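PDB 3OFG: Boca/mesd chaperone for ywtd beta-propeller-egf protein 1 from Caenorhabditis elegans, which probably acts in the endoplasmic reticulum as a chaperone for the folding of YWTD beta-propeller-EGF modules in LDL-receptor-type proteins, seen here as its structured domain. Local coordinates for residues Glu33-Thr36 against Gln37-Gln40. Numbering follows the deposited sequence. Where two conformers were deposited one is given.
Sequences EKWT and QIWQ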
loop_
_atom_site.group_PDB
_atom_site.type_symbol
_atom_site.label_atom_id
_atom_site.label_comp_id
_atom_site.label_asym_id
_atom_site.label_seq_id
_atom_site.Cartn_x
_atom_site.Cartn_y
_atom_site.Cartn_z
ATOM N N GLU A 33 -1.736 7.296 13.622
ATOM C CA GLU A 33 -2.526 8.222 12.821
ATOM C C GLU A 33 -2.091 9.653 13.102
ATOM O O GLU A 33 -1.945 10.449 12.147
ATOM C CB GLU A 33 -4.022 8.025 13.061
ATOM C CG GLU A 33 -4.517 6.686 12.501
ATOM C CD GLU A 33 -6.013 6.469 12.509
ATOM O OE1 GLU A 33 -6.754 7.390 12.885
ATOM O OE2 GLU A 33 -6.435 5.361 12.104
ATOM N N LYS A 34 -1.825 10.000 14.349
ATOM C CA LYS A 34 -1.388 11.338 14.688
ATOM C C LYS A 34 -0.081 11.652 13.993
ATOM O O LYS A 34 0.079 12.683 13.314
ATOM C CB LYS A 34 -1.206 11.481 16.196
ATOM C CG LYS A 34 -0.555 12.783 16.611
ATOM C CD LYS A 34 -0.431 12.927 18.120
ATOM C CE LYS A 34 0.411 14.119 18.500
ATOM N NZ LYS A 34 0.466 14.275 19.987
ATOM N N TRP A 35 0.909 10.791 14.196
ATOM C CA TRP A 35 2.257 11.136 13.769
ATOM C C TRP A 35 2.463 11.008 12.270
ATOM O O TRP A 35 3.190 11.814 11.688
ATOM C CB TRP A 35 3.313 10.352 14.582
ATOM C CG TRP A 35 3.398 10.979 15.935
ATOM C CD1 TRP A 35 2.808 10.547 17.099
ATOM C CD2 TRP A 35 3.990 12.237 16.227
ATOM N NE1 TRP A 35 3.018 11.468 18.098
ATOM C CE2 TRP A 35 3.742 12.509 17.581
ATOM C CE3 TRP A 35 4.722 13.156 15.474
ATOM C CZ2 TRP A 35 4.213 13.672 18.207
ATOM C CZ3 TRP A 35 5.191 14.307 16.104
ATOM C CH2 TRP A 35 4.942 14.539 17.452
ATOM N N THR A 36 1.811 10.052 11.619
ATOM C CA THR A 36 1.935 9.979 10.166
ATOM C C THR A 36 1.362 11.211 9.513
ATOM O O THR A 36 1.916 11.685 8.522
ATOM C CB THR A 36 1.345 8.699 9.549
ATOM O OG1 THR A 36 -0.028 8.556 9.912
ATOM C CG2 THR A 36 2.133 7.487 10.016
ATOM N N GLN A 37 0.301 11.785 10.052
ATOM C CA GLN A 37 -0.224 12.991 9.447
ATOM C C GLN A 37 0.695 14.173 9.684
ATOM O O GLN A 37 0.863 14.997 8.798
ATOM C CB GLN A 37 -1.622 13.321 9.933
ATOM C CG GLN A 37 -2.187 14.405 9.060
ATOM C CD GLN A 37 -3.680 14.555 9.104
ATOM O OE1 GLN A 37 -4.437 13.602 8.871
ATOM N NE2 GLN A 37 -4.120 15.790 9.302
ATOM N N ILE A 38 1.311 14.253 10.850
ATOM C CA ILE A 38 2.285 15.305 11.123
ATOM C C ILE A 38 3.472 15.191 10.173
ATOM O O ILE A 38 3.914 16.195 9.572
ATOM C CB ILE A 38 2.730 15.315 12.605
ATOM C CG1 ILE A 38 1.570 15.774 13.485
ATOM C CG2 ILE A 38 3.952 16.198 12.819
ATOM C CD1 ILE A 38 1.768 15.448 14.958
ATOM N N TRP A 39 4.025 13.995 10.024
ATOM C CA TRP A 39 5.141 13.811 9.085
ATOM C C TRP A 39 4.713 14.171 7.671
ATOM O O TRP A 39 5.488 14.783 6.932
ATOM C CB TRP A 39 5.723 12.407 9.156
ATOM C CG TRP A 39 6.224 12.066 10.515
ATOM C CD1 TRP A 39 6.812 12.913 11.408
ATOM C CD2 TRP A 39 6.162 10.784 11.152
ATOM N NE1 TRP A 39 7.121 12.228 12.568
ATOM C CE2 TRP A 39 6.721 10.932 12.427
ATOM C CE3 TRP A 39 5.677 9.533 10.762
ATOM C CZ2 TRP A 39 6.813 9.860 13.317
ATOM C CZ3 TRP A 39 5.755 8.480 11.658
ATOM C CH2 TRP A 39 6.305 8.663 12.920
ATOM N N GLN A 40 3.503 13.804 7.278
ATOM C CA GLN A 40 2.996 14.176 5.963
ATOM C C GLN A 40 2.994 15.695 5.820
ATOM O O GLN A 40 3.381 16.237 4.765
ATOM C CB GLN A 40 1.594 13.617 5.765
ATOM C CG GLN A 40 0.931 14.052 4.465
ATOM C CD GLN A 40 -0.512 13.636 4.408
ATOM O OE1 GLN A 40 -1.228 13.694 5.417
ATOM N NE2 GLN A 40 -0.965 13.241 3.229
#
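Trp35 and Trp39 meet one turn apart on the alpha-helix 29-45, which packs on the four-stranded antiparallel sheet of this ferredoxin-like alpha+beta domain, and they illustrate how i to i+4 spacing brings two indoles together obliquely. Their planes are inclined at 39°, and the closest approach between the two side chains is made by CB of Trp35, which sits over the face of the Trp39 six-membered ring, a CH-pi contact 3.9 Å from its centroid. The carbonyl O of Trp35 lies over the face of the same indole, by the CG-CD2 bond, 3.2 Å from Trp39 CD2. That same O accepts a nearly straight 2.9 Å hydrogen bond from Trp39 N. With CG of Trp39 anti to its own carbonyl carbon (chi1 -59°), the indole is directed back along the helix over the preceding turn. Replacing Trp39 by an alanine would probably strip Trp35 CB of its aromatic cover and open a gap beside Phe82 and Gln80, which the indole also touches.

Trp35 in turn offers a face to its neighbours. Ile38 runs alongside it and sets CD1 above the six-membered ring, 16° off the normal, with CG2 following at CZ3. Lys34, its chain extended, brings CE over the same face nearer the rim, so its aliphatic part and Ile38 together cover that side.

Thr36 faces the sheet, touching Val52, Val54, Ala60 and Phe62, and its hydroxyl is hydrogen-bonded to Thr32 O. Gln40 NE2 is hydrogen-bonded to Leu50 O, tying the helix to strand 50-56. Thr36 CG2 meets the Trp39 ring at CZ3, 4.1 Å away.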